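Local coordinates for protein D-ribulose-5-phosphate 3-epimerase, putative (Plasmodium falciparum, PDB 1TQX) that probably catalyses the interconversion of D-ribulose 5-phosphate and D-xylulose 5-phosphate, using a bound divalent metal ion, at residues A[131-134]-A[138-141]; A[125-130]-A[165-170]; A[74-79]-A[94-99]. One frame throughout, in Å; residues are numbered along the deposited sequence.

All three contacts lie in one TIM barrel, their centres about 15 to 16 Å from the centre of the chain. Contact 3 comes first and joins two loops, its segments following strands 66-72 and 88-92 respectively. Contact 2 joins the loop after strand 116-121 to helix 161-170, and the span between its segments contains contact 1, which packs helix 131-134 on the lead into strand 141-145. The centres of contacts 1 and 2 are about 10 Å apart, and L134 CD1 packs on L167 CD2 at 3.6 Å. The centres of contacts 2 and 3 are about 20 Å apart, yet T125 OG1 probably hydrogen-bonds E94 OE2. Successive beta-alpha units are thus knitted together round one side of the barrel.

Contact 1 of 3, residues A[131-134]-A[138-141]; sequences VPIL and LINT
I139 is held between two neighbouring residues of helix 131-134, I133 on one part of its side chain and L134 on another. The CG2 methyl of I133 lies 3.8 Å from I139 CG1 and 4.0 Å from I139 CD1, meeting the longer branch obliquely. L134 uses its CD2 methyl, which sits 3.8 Å from I139 CB and touches CG1 and CG2 at similar range, close to where the isoleucine forks. I139 points its beta carbon at the helix, and with CG1 anti to its carbonyl carbon (chi1 -54°) the longer branch passes beside the backbone N to reach I133. In L134 the terminal torsion is fully extended (chi2 -180°), sending CD1 straight on from CA and turning CD2 off to meet I139. The three side chains are buried and apolar. They pack within a beta-alpha-beta crossover of the TIM barrel: the short helix 131-134 connects strand 116-121 to strand 141-145, and I139 sits in the loop that leads into the second strand. Here I139 also touches C117 and I119 of the first strand, while I133 reaches T100 and C103 of helix 100-111. The backbones are joined as well, through a water. Water 1 donates to L134 O at 3.1 Å and to I139 O at 2.9 Å, so a carbonyl at the end of the helix and one just before the strand are bridged by the same molecule. Between the segments the T136 hydroxyl hydrogen-bonds both I133 O and L138 N, bracing the tight return of the chain, and R111 NH1 of the adjacent helix binds L138 O.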
loop_
_atom_site.group_PDB
_atom_site.type_symbol
_atom_site.label_atom_id
_atom_site.label_comp_id
_atom_site.label_asym_id
_atom_site.label_seq_id
_atom_site.Cartn_x
_atom_site.Cartn_y
_atom_site.Cartn_z
ATOM N N VAL A 131 7.821 14.811 7.282
ATOM C CA VAL A 131 7.208 15.593 8.351
ATOM C C VAL A 131 6.372 16.802 7.911
ATOM O O VAL A 131 5.223 16.947 8.325
ATOM C CB VAL A 131 8.270 16.039 9.381
ATOM C CG1 VAL A 131 7.633 16.918 10.450
ATOM C CG2 VAL A 131 8.892 14.810 10.032
ATOM N N PRO A 132 6.928 17.682 7.064
ATOM C CA PRO A 132 6.145 18.845 6.631
ATOM C C PRO A 132 4.796 18.461 6.015
ATOM O O PRO A 132 3.776 19.107 6.262
ATOM C CB PRO A 132 7.069 19.523 5.622
ATOM C CG PRO A 132 8.435 19.194 6.151
ATOM C CD PRO A 132 8.291 17.732 6.509
ATOM N N ILE A 133 4.791 17.398 5.217
ATOM C CA ILE A 133 3.564 16.947 4.576
ATOM C C ILE A 133 2.622 16.292 5.574
ATOM O O ILE A 133 1.425 16.584 5.602
ATOM C CB ILE A 133 3.857 15.926 3.466
ATOM C CG1 ILE A 133 4.866 16.507 2.475
ATOM C CG2 ILE A 133 2.562 15.563 2.749
ATOM C CD1 ILE A 133 5.435 15.484 1.510
ATOM N N LEU A 134 3.171 15.402 6.393
ATOM C CA LEU A 134 2.377 14.690 7.381
ATOM C C LEU A 134 1.747 15.612 8.416
ATOM O O LEU A 134 0.674 15.317 8.936
ATOM C CB LEU A 134 3.234 13.628 8.080
ATOM C CG LEU A 134 3.771 12.521 7.165
ATOM C CD1 LEU A 134 4.595 11.528 7.973
ATOM C CD2 LEU A 134 2.606 11.821 6.481
ATOM N N LEU A 138 -3.230 15.848 5.844
ATOM C CA LEU A 138 -3.843 15.473 4.573
ATOM C C LEU A 138 -3.582 14.016 4.192
ATOM O O LEU A 138 -4.291 13.451 3.354
ATOM C CB LEU A 138 -3.312 16.374 3.457
ATOM C CG LEU A 138 -3.743 17.839 3.479
ATOM C CD1 LEU A 138 -2.862 18.651 2.551
ATOM C CD2 LEU A 138 -5.207 17.935 3.074
ATOM N N ILE A 139 -2.567 13.417 4.805
ATOM C CA ILE A 139 -2.186 12.038 4.507
ATOM C C ILE A 139 -2.835 11.012 5.427
ATOM O O ILE A 139 -2.674 11.061 6.642
ATOM C CB ILE A 139 -0.649 11.862 4.589
ATOM C CG1 ILE A 139 0.050 12.896 3.697
ATOM C CG2 ILE A 139 -0.258 10.449 4.175
ATOM C CD1 ILE A 139 -0.341 12.833 2.234
ATOM N N ASN A 140 -3.565 10.074 4.832
ATOM C CA ASN A 140 -4.229 9.019 5.589
ATOM C C ASN A 140 -3.284 7.853 5.876
ATOM O O ASN A 140 -3.393 7.195 6.914
ATOM C CB ASN A 140 -5.424 8.476 4.802
ATOM C CG ASN A 140 -6.518 9.508 4.605
ATOM O OD1 ASN A 140 -7.331 9.748 5.499
ATOM N ND2 ASN A 140 -6.539 10.127 3.433
ATOM N N THR A 141 -2.360 7.603 4.953
ATOM C CA THR A 141 -1.443 6.475 5.078
ATOM C C THR A 141 -0.048 6.756 4.527
ATOM O O THR A 141 0.101 7.436 3.509
ATOM C CB THR A 141 -1.963 5.256 4.272
ATOM O OG1 THR A 141 -3.322 4.971 4.626
ATOM C CG2 THR A 141 -1.088 4.025 4.536
HETATM O O HOH W 1 -1.381 13.534 7.457
#

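Contact 2 of 3, residues A[125-130]-A[165-170]; sequences TDVQKL and SFLRKK
The F166 ring presents a face to the side chain of Q128, whose CG stands over it in a CH-pi contact. Q128 CG lies 4.3 Å from the centroid of the F166 ring and 28° off the ring normal. It is displaced toward one end of the ring: the nearest ring atom to Q128 CG is F166 CZ, at 3.9 Å. The two side chains cross at about a right angle, and the Q128 amide plane is inclined to the ring by roughly half that, so the glutamine touches with its aliphatic stem and not by stacking its amide flat. F166 has CG anti to its backbone N (chi1 172°), which swings the ring out from helix 161-170 toward the loop. V127 fills the neighbouring place. V127 CB approaches F166 CD2 obliquely at 4.3 Å, while V127 CG1 crosses the branched end of L167, 4.0 Å from L167 CD1. Thus the more exposed pair is F166 with Q128, the buried pair L167 with V127, and V127 is shared by both helix residues. An Asx turn shapes the loop that offers these side chains. The Q128 backbone N donates to D126 OD2 at 3.0 Å with an N-H...O angle of 154°, meeting the oxygen from well above the carboxylate plane. The turn runs into the 3-10 segment 127-130, overlapping its first residues, with bonds from K129 N to D126 O and from L130 N to V127 O. F166 also touches V131. Deeper in, V127 and L130 rest on I121 of strand 116-121, I133 of helix 131-134 on I119, and L167 on V142 and V144 of strand 141-145: the loop and both helices pack against the outside of two neighbouring barrel strands.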
loop_
_atom_site.group_PDB
_atom_site.type_symbol
_atom_site.label_atom_id
_atom_site.label_comp_id
_atom_site.label_asym_id
_atom_site.label_seq_id
_atom_site.Cartn_x
_atom_site.Cartn_y
_atom_site.Cartn_z
ATOM N N THR A 125 15.090 6.494 0.982
ATOM C CA THR A 125 14.556 7.822 1.299
ATOM C C THR A 125 14.331 8.025 2.800
ATOM O O THR A 125 13.697 7.205 3.461
ATOM C CB THR A 125 13.232 8.073 0.549
ATOM O OG1 THR A 125 13.438 7.865 -0.852
ATOM C CG2 THR A 125 12.754 9.504 0.765
ATOM N N ASP A 126 14.852 9.132 3.322
ATOM C CA ASP A 126 14.749 9.485 4.740
ATOM C C ASP A 126 13.317 9.848 5.149
ATOM O O ASP A 126 12.738 10.786 4.608
ATOM C CB ASP A 126 15.691 10.664 5.014
ATOM C CG ASP A 126 15.659 11.131 6.459
ATOM O OD1 ASP A 126 16.346 12.130 6.764
ATOM O OD2 ASP A 126 14.959 10.511 7.288
ATOM N N VAL A 127 12.759 9.111 6.110
ATOM C CA VAL A 127 11.392 9.355 6.597
ATOM C C VAL A 127 11.125 10.762 7.113
ATOM O O VAL A 127 10.015 11.277 6.979
ATOM C CB VAL A 127 11.016 8.450 7.784
ATOM C CG1 VAL A 127 9.762 7.674 7.467
ATOM C CG2 VAL A 127 12.170 7.562 8.150
ATOM N N GLN A 128 12.124 11.365 7.745
ATOM C CA GLN A 128 11.946 12.695 8.312
ATOM C C GLN A 128 11.597 13.755 7.281
ATOM O O GLN A 128 11.046 14.800 7.623
ATOM C CB GLN A 128 13.192 13.105 9.101
ATOM C CG GLN A 128 13.494 12.162 10.257
ATOM C CD GLN A 128 14.500 12.733 11.235
ATOM O OE1 GLN A 128 14.241 13.742 11.894
ATOM N NE2 GLN A 128 15.658 12.093 11.333
ATOM N N LYS A 129 11.903 13.487 6.017
ATOM C CA LYS A 129 11.590 14.442 4.962
ATOM C C LYS A 129 10.081 14.564 4.761
ATOM O O LYS A 129 9.615 15.509 4.129
ATOM C CB LYS A 129 12.241 14.025 3.642
ATOM C CG LYS A 129 13.754 14.188 3.591
ATOM C CD LYS A 129 14.296 13.593 2.297
ATOM C CE LYS A 129 15.816 13.613 2.237
ATOM N NZ LYS A 129 16.338 14.799 1.519
ATOM N N LEU A 130 9.322 13.609 5.296
ATOM C CA LEU A 130 7.863 13.623 5.153
ATOM C C LEU A 130 7.137 14.479 6.192
ATOM O O LEU A 130 5.968 14.823 6.008
ATOM C CB LEU A 130 7.299 12.199 5.244
ATOM C CG LEU A 130 7.671 11.159 4.182
ATOM C CD1 LEU A 130 6.968 9.857 4.516
ATOM C CD2 LEU A 130 7.259 11.641 2.795
ATOM N N SER A 165 8.876 2.878 13.429
ATOM C CA SER A 165 8.825 3.348 14.816
ATOM C C SER A 165 8.763 4.872 14.884
ATOM O O SER A 165 8.015 5.431 15.686
ATOM C CB SER A 165 10.038 2.846 15.606
ATOM O OG SER A 165 9.963 1.449 15.809
ATOM N N PHE A 166 9.547 5.540 14.042
ATOM C CA PHE A 166 9.553 7.002 14.001
ATOM C C PHE A 166 8.147 7.548 13.751
ATOM O O PHE A 166 7.675 8.428 14.469
ATOM C CB PHE A 166 10.477 7.500 12.885
ATOM C CG PHE A 166 10.403 8.985 12.657
ATOM C CD1 PHE A 166 11.126 9.865 13.462
ATOM C CD2 PHE A 166 9.591 9.511 11.654
ATOM C CE1 PHE A 166 11.040 11.247 13.271
ATOM C CE2 PHE A 166 9.499 10.891 11.456
ATOM C CZ PHE A 166 10.225 11.759 12.265
ATOM N N LEU A 167 7.487 7.023 12.721
ATOM C CA LEU A 167 6.145 7.466 12.356
ATOM C C LEU A 167 5.088 7.197 13.423
ATOM O O LEU A 167 4.294 8.079 13.744
ATOM C CB LEU A 167 5.721 6.815 11.031
ATOM C CG LEU A 167 6.504 7.233 9.781
ATOM C CD1 LEU A 167 6.217 6.272 8.642
ATOM C CD2 LEU A 167 6.124 8.653 9.391
ATOM N N ARG A 168 5.070 5.987 13.976
ATOM C CA ARG A 168 4.078 5.661 14.998
ATOM C C ARG A 168 4.235 6.522 16.246
ATOM O O ARG A 168 3.249 6.935 16.853
ATOM C CB ARG A 168 4.164 4.182 15.394
ATOM C CG ARG A 168 3.176 3.778 16.488
ATOM C CD ARG A 168 1.742 4.099 16.076
ATOM N NE ARG A 168 1.316 3.328 14.908
ATOM C CZ ARG A 168 0.625 3.837 13.890
ATOM N NH1 ARG A 168 0.287 5.118 13.894
ATOM N NH2 ARG A 168 0.267 3.064 12.872
ATOM N N LYS A 169 5.476 6.793 16.627
ATOM C CA LYS A 169 5.740 7.597 17.813
ATOM C C LYS A 169 5.296 9.049 17.643
ATOM O O LYS A 169 4.757 9.654 18.572
ATOM C CB LYS A 169 7.232 7.552 18.156
ATOM C CG LYS A 169 7.593 8.240 19.467
ATOM C CD LYS A 169 9.066 8.038 19.809
ATOM C CE LYS A 169 9.421 8.641 21.165
ATOM N NZ LYS A 169 9.169 10.107 21.219
ATOM N N LYS A 170 5.512 9.596 16.450
ATOM C CA LYS A 170 5.160 10.981 16.162
ATOM C C LYS A 170 3.697 11.182 15.771
ATOM O O LYS A 170 3.108 12.218 16.076
ATOM C CB LYS A 170 6.073 11.520 15.054
ATOM C CG LYS A 170 5.971 13.022 14.803
ATOM C CD LYS A 170 7.045 13.472 13.817
ATOM C CE LYS A 170 6.954 14.963 13.518
ATOM N NZ LYS A 170 7.213 15.799 14.723
#

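Contact 3 of 3, residues A[74-79]-A[94-99]; sequences EYPEKY and EALNED
P76 and L96 make the principal apolar contact, with L96 CD1 pressed against the proline ring, 3.5 Å from P76 CG and 3.9 Å from P76 CD. The approach of L96 CD1 to P76 CG is close for two carbons, and the side chains cross at a slant. The A95 methyl, 4.1 Å from P76 CD, approaches the same CD end of the ring from the other side of its plane. L96 has CG anti to its carbonyl carbon (chi1 -86°), and its CD1 branch does the reaching. Polar joining is left to water 2, which accepts from Y75 N at 2.7 Å and donates to A95 O at 2.8 Å. Backbone bonds shape each loop: K78 N to Y75 O in one, and D99 N to L96 O, closing a type I' turn, in the other. D99 then serves as N-cap of helix 100-111. F91 of strand 88-92 and L106 of that helix both touch P76 and L96, burying the pair. The loops follow neighbouring parallel strands, 66-72 and 88-92, at the C-terminal ends where TIM barrels carry their active sites; the side chain of P76 lies about 9 Å from that of H70, a zinc ligand.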
loop_
_atom_site.group_PDB
_atom_site.type_symbol
_atom_site.label_atom_id
_atom_site.label_comp_id
_atom_site.label_asym_id
_atom_site.label_seq_id
_atom_site.Cartn_x
_atom_site.Cartn_y
_atom_site.Cartn_z
ATOM N N GLU A 74 5.338 7.795 -12.825
ATOM C CA GLU A 74 5.727 9.190 -12.960
ATOM C C GLU A 74 4.393 9.890 -13.217
ATOM O O GLU A 74 3.445 9.258 -13.692
ATOM C CB GLU A 74 6.643 9.406 -14.176
ATOM C CG GLU A 74 7.883 8.523 -14.231
ATOM C CD GLU A 74 8.872 8.953 -15.310
ATOM O OE1 GLU A 74 8.430 9.292 -16.432
ATOM O OE2 GLU A 74 10.093 8.938 -15.038
ATOM N N TYR A 75 4.314 11.178 -12.903
ATOM C CA TYR A 75 3.095 11.950 -13.131
ATOM C C TYR A 75 1.855 11.332 -12.481
ATOM O O TYR A 75 0.826 11.166 -13.137
ATOM C CB TYR A 75 2.846 12.088 -14.639
ATOM C CG TYR A 75 4.058 12.526 -15.422
ATOM C CD1 TYR A 75 4.628 13.778 -15.215
ATOM C CD2 TYR A 75 4.637 11.690 -16.375
ATOM C CE1 TYR A 75 5.743 14.191 -15.936
ATOM C CE2 TYR A 75 5.757 12.094 -17.105
ATOM C CZ TYR A 75 6.302 13.348 -16.878
ATOM O OH TYR A 75 7.404 13.770 -17.594
ATOM N N PRO A 76 1.926 10.996 -11.186
ATOM C CA PRO A 76 0.756 10.400 -10.528
ATOM C C PRO A 76 -0.514 11.256 -10.592
ATOM O O PRO A 76 -1.623 10.734 -10.497
ATOM C CB PRO A 76 1.241 10.179 -9.096
ATOM C CG PRO A 76 2.248 11.278 -8.903
ATOM C CD PRO A 76 3.012 11.221 -10.217
ATOM N N GLU A 77 -0.346 12.565 -10.754
ATOM C CA GLU A 77 -1.485 13.477 -10.843
ATOM C C GLU A 77 -2.423 13.081 -11.998
ATOM O O GLU A 77 -3.640 13.257 -11.916
ATOM C CB GLU A 77 -0.982 14.916 -11.040
ATOM C CG GLU A 77 -0.059 15.101 -12.259
ATOM C CD GLU A 77 1.430 14.917 -11.950
ATOM O OE1 GLU A 77 1.781 14.355 -10.888
ATOM O OE2 GLU A 77 2.259 15.335 -12.791
ATOM N N LYS A 78 -1.858 12.525 -13.067
ATOM C CA LYS A 78 -2.654 12.121 -14.232
ATOM C C LYS A 78 -3.595 10.958 -13.960
ATOM O O LYS A 78 -4.569 10.748 -14.690
ATOM C CB LYS A 78 -1.739 11.718 -15.389
ATOM C CG LYS A 78 -0.885 12.834 -15.954
ATOM C CD LYS A 78 -0.046 12.315 -17.111
ATOM C CE LYS A 78 0.820 13.413 -17.706
ATOM N NZ LYS A 78 1.599 12.894 -18.862
ATOM N N TYR A 79 -3.297 10.188 -12.921
ATOM C CA TYR A 79 -4.107 9.025 -12.600
ATOM C C TYR A 79 -5.327 9.300 -11.722
ATOM O O TYR A 79 -6.251 8.495 -11.686
ATOM C CB TYR A 79 -3.232 7.945 -11.940
ATOM C CG TYR A 79 -2.144 7.388 -12.842
ATOM C CD1 TYR A 79 -1.033 8.159 -13.190
ATOM C CD2 TYR A 79 -2.232 6.097 -13.353
ATOM C CE1 TYR A 79 -0.033 7.653 -14.029
ATOM C CE2 TYR A 79 -1.234 5.578 -14.197
ATOM C CZ TYR A 79 -0.139 6.363 -14.526
ATOM O OH TYR A 79 0.862 5.868 -15.339
ATOM N N GLU A 94 9.083 10.448 -4.071
ATOM C CA GLU A 94 10.125 10.603 -5.082
ATOM C C GLU A 94 9.600 10.970 -6.465
ATOM O O GLU A 94 10.312 11.586 -7.257
ATOM C CB GLU A 94 10.968 9.323 -5.190
ATOM C CG GLU A 94 11.598 8.867 -3.874
ATOM C CD GLU A 94 10.659 8.011 -3.047
ATOM O OE1 GLU A 94 9.502 7.824 -3.473
ATOM O OE2 GLU A 94 11.073 7.520 -1.975
ATOM N N ALA A 95 8.362 10.587 -6.763
ATOM C CA ALA A 95 7.781 10.890 -8.067
ATOM C C ALA A 95 7.602 12.399 -8.247
ATOM O O ALA A 95 7.564 12.895 -9.374
ATOM C CB ALA A 95 6.437 10.176 -8.223
ATOM N N LEU A 96 7.481 13.117 -7.135
ATOM C CA LEU A 96 7.326 14.566 -7.163
ATOM C C LEU A 96 8.615 15.255 -6.724
ATOM O O LEU A 96 8.586 16.328 -6.120
ATOM C CB LEU A 96 6.168 15.005 -6.258
ATOM C CG LEU A 96 4.779 14.992 -6.903
ATOM C CD1 LEU A 96 4.505 13.622 -7.487
ATOM C CD2 LEU A 96 3.712 15.365 -5.874
ATOM N N ASN A 97 9.743 14.617 -7.020
ATOM C CA ASN A 97 11.056 15.161 -6.692
ATOM C C ASN A 97 11.246 15.551 -5.228
ATOM O O ASN A 97 11.975 16.494 -4.911
ATOM C CB ASN A 97 11.346 16.359 -7.601
ATOM C CG ASN A 97 11.453 15.962 -9.063
ATOM O OD1 ASN A 97 11.385 16.807 -9.958
ATOM N ND2 ASN A 97 11.633 14.673 -9.311
ATOM N N GLU A 98 10.584 14.821 -4.337
ATOM C CA GLU A 98 10.703 15.057 -2.907
ATOM C C GLU A 98 10.447 16.487 -2.430
ATOM O O GLU A 98 11.024 16.923 -1.434
ATOM C CB GLU A 98 12.086 14.602 -2.425
ATOM C CG GLU A 98 12.308 13.101 -2.563
ATOM C CD GLU A 98 13.638 12.639 -2.003
ATOM O OE1 GLU A 98 14.124 13.253 -1.032
ATOM O OE2 GLU A 98 14.187 11.647 -2.523
ATOM N N ASP A 99 9.595 17.235 -3.118
ATOM C CA ASP A 99 9.343 18.577 -2.627
ATOM C C ASP A 99 7.951 18.663 -2.006
ATOM O O ASP A 99 6.931 18.365 -2.634
ATOM C CB ASP A 99 9.570 19.624 -3.723
ATOM C CG ASP A 99 8.375 19.838 -4.586
ATOM O OD1 ASP A 99 7.948 18.868 -5.246
ATOM O OD2 ASP A 99 7.868 20.982 -4.602
HETATM O O HOH W 2 6.481 12.515 -11.909
#